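PDB 1WU4: xylanase Y from Bacillus halodurans, which hydrolyses xylooligosaccharides of three or more units with inversion of anomeric configuration, releasing xylose from the reducing end. Local coordinates for residues L17-R31 with V335-W348. The protein carries 1 engineered substitution. Residues are numbered along the deposited sequence; the frame is centred on the assembly and turned at random.
With NI (nickel (II) ion), chain B.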
loop_
_atom_site.group_PDB
_atom_site.type_symbol
_atom_site.label_atom_id
_atom_site.label_comp_id
_atom_site.label_asym_id
_atom_site.label_seq_id
_atom_site.Cartn_x
_atom_site.Cartn_y
_atom_site.Cartn_z
ATOM N N LEU A 17 16.700 2.533 -9.154
ATOM C CA LEU A 17 16.346 3.096 -10.444
ATOM C C LEU A 17 16.776 4.547 -10.587
ATOM O O LEU A 17 17.130 4.978 -11.679
ATOM C CB LEU A 17 14.843 2.941 -10.700
ATOM C CG LEU A 17 14.388 3.151 -12.151
ATOM C CD1 LEU A 17 15.240 2.319 -13.108
ATOM C CD2 LEU A 17 12.919 2.773 -12.273
ATOM N N PHE A 18 16.749 5.310 -9.496
ATOM C CA PHE A 18 17.193 6.699 -9.575
ATOM C C PHE A 18 18.637 6.715 -10.081
ATOM O O PHE A 18 18.991 7.486 -10.976
ATOM C CB PHE A 18 17.177 7.382 -8.197
ATOM C CG PHE A 18 15.811 7.780 -7.709
ATOM C CD1 PHE A 18 14.958 8.547 -8.496
ATOM C CD2 PHE A 18 15.412 7.450 -6.418
ATOM C CE1 PHE A 18 13.726 8.983 -7.999
ATOM C CE2 PHE A 18 14.188 7.880 -5.912
ATOM C CZ PHE A 18 13.343 8.648 -6.700
ATOM N N LYS A 19 19.471 5.866 -9.490
ATOM C CA LYS A 19 20.880 5.797 -9.861
ATOM C C LYS A 19 21.063 5.346 -11.304
ATOM O O LYS A 19 21.877 5.907 -12.040
ATOM C CB LYS A 19 21.619 4.847 -8.916
ATOM C CG LYS A 19 23.116 4.740 -9.173
ATOM C CD LYS A 19 23.778 3.846 -8.136
ATOM C CE LYS A 19 25.262 3.679 -8.413
ATOM N NZ LYS A 19 25.504 3.011 -9.721
ATOM N N GLU A 20 20.304 4.335 -11.710
ATOM C CA GLU A 20 20.406 3.831 -13.070
ATOM C C GLU A 20 19.971 4.886 -14.082
ATOM O O GLU A 20 20.401 4.860 -15.239
ATOM C CB GLU A 20 19.574 2.552 -13.221
ATOM C CG GLU A 20 20.155 1.378 -12.439
ATOM C CD GLU A 20 19.425 0.068 -12.676
ATOM O OE1 GLU A 20 19.868 -0.960 -12.120
ATOM O OE2 GLU A 20 18.416 0.063 -13.414
ATOM N N PHE A 21 19.136 5.824 -13.645
ATOM C CA PHE A 21 18.664 6.892 -14.518
ATOM C C PHE A 21 19.502 8.171 -14.441
ATOM O O PHE A 21 19.079 9.225 -14.918
ATOM C CB PHE A 21 17.188 7.211 -14.240
ATOM C CG PHE A 21 16.222 6.219 -14.843
ATOM C CD1 PHE A 21 16.650 5.285 -15.787
ATOM C CD2 PHE A 21 14.875 6.239 -14.491
ATOM C CE1 PHE A 21 15.751 4.390 -16.367
ATOM C CE2 PHE A 21 13.969 5.350 -15.067
ATOM C CZ PHE A 21 14.408 4.425 -16.006
ATOM N N GLY A 22 20.678 8.088 -13.824
ATOM C CA GLY A 22 21.551 9.249 -13.775
ATOM C C GLY A 22 21.721 10.057 -12.503
ATOM O O GLY A 22 22.622 10.893 -12.432
ATOM N N TYR A 23 20.875 9.836 -11.504
ATOM C CA TYR A 23 20.987 10.576 -10.250
ATOM C C TYR A 23 22.158 10.036 -9.432
ATOM O O TYR A 23 22.419 8.834 -9.431
ATOM C CB TYR A 23 19.673 10.465 -9.478
ATOM C CG TYR A 23 18.549 11.205 -10.165
ATOM C CD1 TYR A 23 18.406 12.583 -10.014
ATOM C CD2 TYR A 23 17.665 10.541 -11.017
ATOM C CE1 TYR A 23 17.417 13.285 -10.696
ATOM C CE2 TYR A 23 16.672 11.236 -11.704
ATOM C CZ TYR A 23 16.555 12.607 -11.540
ATOM O OH TYR A 23 15.590 13.308 -12.223
ATOM N N SER A 24 22.874 10.922 -8.745
ATOM C CA SER A 24 24.027 10.491 -7.956
ATOM C C SER A 24 23.621 9.835 -6.642
ATOM O O SER A 24 22.587 10.171 -6.061
ATOM C CB SER A 24 24.952 11.675 -7.667
ATOM O OG SER A 24 24.397 12.535 -6.685
ATOM N N GLU A 25 24.443 8.900 -6.176
ATOM C CA GLU A 25 24.166 8.197 -4.930
ATOM C C GLU A 25 23.998 9.173 -3.772
ATOM O O GLU A 25 23.104 9.014 -2.941
ATOM C CB GLU A 25 25.302 7.224 -4.599
ATOM C CG GLU A 25 26.641 7.909 -4.351
ATOM C CD GLU A 25 27.633 7.022 -3.621
ATOM O OE1 GLU A 25 27.342 6.625 -2.469
ATOM O OE2 GLU A 25 28.703 6.727 -4.192
ATOM N N ALA A 26 24.862 10.181 -3.718
ATOM C CA ALA A 26 24.812 11.171 -2.649
ATOM C C ALA A 26 23.491 11.936 -2.626
ATOM O O ALA A 26 22.879 12.097 -1.568
ATOM C CB ALA A 26 25.978 12.148 -2.788
ATOM N N GLU A 27 23.051 12.410 -3.786
ATOM C CA GLU A 27 21.801 13.155 -3.849
ATOM C C GLU A 27 20.590 12.269 -3.571
ATOM O O GLU A 27 19.601 12.726 -2.999
ATOM C CB GLU A 27 21.673 13.860 -5.202
ATOM C CG GLU A 27 22.641 15.038 -5.356
ATOM C CD GLU A 27 22.434 16.106 -4.288
ATOM O OE1 GLU A 27 21.318 16.657 -4.201
ATOM O OE2 GLU A 27 23.385 16.397 -3.533
ATOM N N ILE A 28 20.669 11.001 -3.967
ATOM C CA ILE A 28 19.579 10.065 -3.718
ATOM C C ILE A 28 19.476 9.830 -2.209
ATOM O O ILE A 28 18.386 9.893 -1.639
ATOM C CB ILE A 28 19.829 8.721 -4.438
ATOM C CG1 ILE A 28 19.776 8.931 -5.951
ATOM C CG2 ILE A 28 18.782 7.691 -4.018
ATOM C CD1 ILE A 28 20.311 7.761 -6.756
ATOM N N GLN A 29 20.610 9.566 -1.566
ATOM C CA GLN A 29 20.624 9.342 -0.122
ATOM C C GLN A 29 20.030 10.546 0.600
ATOM O O GLN A 29 19.212 10.404 1.507
ATOM C CB GLN A 29 22.057 9.105 0.381
ATOM C CG GLN A 29 22.211 9.255 1.898
ATOM C CD GLN A 29 23.616 8.951 2.405
ATOM O OE1 GLN A 29 24.609 9.161 1.704
ATOM N NE2 GLN A 29 23.703 8.472 3.641
ATOM N N GLU A 30 20.452 11.734 0.188
ATOM C CA GLU A 30 19.977 12.971 0.791
ATOM C C GLU A 30 18.474 13.168 0.603
ATOM O O GLU A 30 17.766 13.551 1.534
ATOM C CB GLU A 30 20.741 14.153 0.186
ATOM C CG GLU A 30 20.259 15.521 0.623
ATOM C CD GLU A 30 21.087 16.640 0.019
ATOM O OE1 GLU A 30 21.575 16.468 -1.119
ATOM O OE2 GLU A 30 21.234 17.691 0.675
ATOM N N ARG A 31 17.992 12.896 -0.604
ATOM C CA ARG A 31 16.584 13.068 -0.925
ATOM C C ARG A 31 15.688 12.103 -0.150
ATOM O O ARG A 31 14.620 12.488 0.328
ATOM C CB ARG A 31 16.385 12.899 -2.434
ATOM C CG ARG A 31 14.991 13.217 -2.933
ATOM C CD ARG A 31 14.557 14.643 -2.607
ATOM N NE ARG A 31 13.261 14.912 -3.216
ATOM C CZ ARG A 31 13.086 15.205 -4.500
ATOM N NH1 ARG A 31 14.130 15.293 -5.318
ATOM N NH2 ARG A 31 11.861 15.358 -4.980
ATOM N N VAL A 335 11.514 -0.753 -16.702
ATOM C CA VAL A 335 12.704 0.087 -16.657
ATOM C C VAL A 335 13.171 0.596 -18.019
ATOM O O VAL A 335 13.827 1.635 -18.102
ATOM C CB VAL A 335 13.870 -0.647 -15.961
ATOM C CG1 VAL A 335 13.467 -1.026 -14.544
ATOM C CG2 VAL A 335 14.259 -1.878 -16.749
ATOM N N ASP A 336 12.830 -0.128 -19.080
ATOM C CA ASP A 336 13.215 0.274 -20.430
ATOM C C ASP A 336 12.030 0.861 -21.189
ATOM O O ASP A 336 12.094 1.053 -22.404
ATOM C CB ASP A 336 13.773 -0.923 -21.204
ATOM C CG ASP A 336 15.044 -1.473 -20.590
ATOM O OD1 ASP A 336 16.010 -0.697 -20.425
ATOM O OD2 ASP A 336 15.082 -2.683 -20.277
ATOM N N GLY A 337 10.950 1.143 -20.469
ATOM C CA GLY A 337 9.765 1.703 -21.091
ATOM C C GLY A 337 10.033 3.065 -21.701
ATOM O O GLY A 337 10.919 3.786 -21.244
ATOM N N PRO A 338 9.275 3.456 -22.732
ATOM C CA PRO A 338 9.471 4.755 -23.382
ATOM C C PRO A 338 9.276 5.984 -22.493
ATOM O O PRO A 338 9.836 7.044 -22.769
ATOM C CB PRO A 338 8.484 4.708 -24.551
ATOM C CG PRO A 338 7.408 3.784 -24.064
ATOM C CD PRO A 338 8.189 2.697 -23.381
ATOM N N TYR A 339 8.505 5.845 -21.419
ATOM C CA TYR A 339 8.238 6.971 -20.526
ATOM C C TYR A 339 8.768 6.764 -19.113
ATOM O O TYR A 339 8.540 7.603 -18.237
ATOM C CB TYR A 339 6.729 7.219 -20.452
ATOM C CG TYR A 339 6.057 7.171 -21.803
ATOM C CD1 TYR A 339 6.108 8.260 -22.671
ATOM C CD2 TYR A 339 5.411 6.013 -22.233
ATOM C CE1 TYR A 339 5.531 8.194 -23.943
ATOM C CE2 TYR A 339 4.836 5.934 -23.497
ATOM C CZ TYR A 339 4.900 7.028 -24.346
ATOM O OH TYR A 339 4.342 6.945 -25.602
ATOM N N ALA A 340 9.473 5.662 -18.886
ATOM C CA ALA A 340 9.994 5.355 -17.555
ATOM C C ALA A 340 10.868 6.463 -16.975
ATOM O O ALA A 340 10.643 6.920 -15.852
ATOM C CB ALA A 340 10.766 4.041 -17.592
ATOM N N LYS A 341 11.867 6.883 -17.742
ATOM C CA LYS A 341 12.789 7.938 -17.327
ATOM C C LYS A 341 12.049 9.248 -17.067
ATOM O O LYS A 341 12.283 9.919 -16.058
ATOM C CB LYS A 341 13.840 8.146 -18.422
ATOM C CG LYS A 341 14.850 9.260 -18.174
ATOM C CD LYS A 341 15.876 8.879 -17.126
ATOM C CE LYS A 341 17.094 9.793 -17.202
ATOM N NZ LYS A 341 16.736 11.230 -17.054
ATOM N N ALA A 342 11.151 9.611 -17.977
ATOM C CA ALA A 342 10.393 10.845 -17.834
ATOM C C ALA A 342 9.586 10.857 -16.543
ATOM O O ALA A 342 9.516 11.874 -15.859
ATOM C CB ALA A 342 9.470 11.043 -19.033
ATOM N N ASN A 343 8.980 9.724 -16.202
ATOM C CA ASN A 343 8.186 9.655 -14.983
ATOM C C ASN A 343 9.043 9.787 -13.735
ATOM O O ASN A 343 8.668 10.488 -12.793
ATOM C CB ASN A 343 7.384 8.356 -14.953
ATOM C CG ASN A 343 6.056 8.490 -15.658
ATOM O OD1 ASN A 343 5.046 8.828 -15.042
ATOM N ND2 ASN A 343 6.051 8.247 -16.967
ATOM N N VAL A 344 10.193 9.122 -13.721
ATOM C CA VAL A 344 11.084 9.213 -12.572
ATOM C C VAL A 344 11.588 10.653 -12.445
ATOM O O VAL A 344 11.679 11.185 -11.337
ATOM C CB VAL A 344 12.271 8.226 -12.707
ATOM C CG1 VAL A 344 13.310 8.486 -11.619
ATOM C CG2 VAL A 344 11.756 6.794 -12.599
ATOM N N ASP A 345 11.894 11.295 -13.570
ATOM C CA ASP A 345 12.363 12.679 -13.532
ATOM C C ASP A 345 11.262 13.609 -13.032
ATOM O O ASP A 345 11.519 14.528 -12.251
ATOM C CB ASP A 345 12.821 13.157 -14.917
ATOM C CG ASP A 345 14.134 12.535 -15.352
ATOM O OD1 ASP A 345 14.920 12.103 -14.485
ATOM O OD2 ASP A 345 14.387 12.494 -16.574
ATOM N N LEU A 346 10.032 13.376 -13.482
ATOM C CA LEU A 346 8.912 14.208 -13.060
ATOM C C LEU A 346 8.772 14.135 -11.544
ATOM O O LEU A 346 8.613 15.153 -10.873
ATOM C CB LEU A 346 7.611 13.738 -13.724
ATOM C CG LEU A 346 6.342 14.512 -13.345
ATOM C CD1 LEU A 346 6.500 15.980 -13.722
ATOM C CD2 LEU A 346 5.136 13.904 -14.049
ATOM N N PHE A 347 8.838 12.920 -11.012
ATOM C CA PHE A 347 8.724 12.699 -9.576
ATOM C C PHE A 347 9.855 13.407 -8.830
ATOM O O PHE A 347 9.621 14.071 -7.816
ATOM C CB PHE A 347 8.737 11.191 -9.294
ATOM C CG PHE A 347 8.701 10.831 -7.832
ATOM C CD1 PHE A 347 7.795 11.436 -6.965
ATOM C CD2 PHE A 347 9.556 9.854 -7.331
ATOM C CE1 PHE A 347 7.741 11.068 -5.615
ATOM C CE2 PHE A 347 9.509 9.477 -5.986
ATOM C CZ PHE A 347 8.598 10.087 -5.129
ATOM N N TRP A 348 11.079 13.286 -9.334
ATOM C CA TRP A 348 12.211 13.940 -8.689
ATOM C C TRP A 348 11.987 15.450 -8.620
ATOM O O TRP A 348 12.339 16.098 -7.632
ATOM C CB TRP A 348 13.507 13.641 -9.452
ATOM C CG TRP A 348 14.736 14.166 -8.766
ATOM C CD1 TRP A 348 15.273 15.418 -8.876
ATOM C CD2 TRP A 348 15.562 13.455 -7.839
ATOM N NE1 TRP A 348 16.386 15.528 -8.075
ATOM C CE2 TRP A 348 16.586 14.338 -7.427
ATOM C CE3 TRP A 348 15.538 12.155 -7.314
ATOM C CZ2 TRP A 348 17.579 13.963 -6.513
ATOM C CZ3 TRP A 348 16.526 11.782 -6.406
ATOM C CH2 TRP A 348 17.533 12.685 -6.015
HETATM NI NI NI B . 22.811 17.579 -2.079
#
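Trp348 slots between Tyr23 and Arg31, a knob among Phe18, Glu27, Ile28 and Arg31. With CG anti to the backbone N (chi1 -174°), it leaves helix 340-348 for segment 17-31. CB lies near Tyr23 OH; CG and CD2 lie against one face of the Tyr23 ring, Trp348 CD2 3.4 Å from Tyr23 CE1 in an offset stack, planes 27° apart. Over the opposite face lies the Arg31 guanidinium in a cation-pi contact, Arg31 NH1 3.4 Å from Trp348 CE2. The indole's CE3 edge meets the Phe18 face, a T-shaped pair (Trp348 CE3 to Phe18 CE1 3.7 Å), and CH2 reaches Glu27 O. In this (alpha/alpha)6-barrel enzyme of glycoside hydrolase family 8, the contact joins helices 17-20 and 25-40 to helix 340-348; Gly22 ends helix 17-20 in a Schellman motif, bringing Tyr23 round to the indole. Arg31 NH1 and NH2 donate hydrogen bonds to Trp348 O, NH1 on a lone pair in the carbonyl plane, NH2 (2.8 Å) from above it. An alanine in place of Trp348 is likely to leave Tyr23 and the guanidinium without the ring that separates them. Tyr23 OH donates to Asp345 OD1 (2.6 Å) on the carboxylate's anti side, 35° out of its plane.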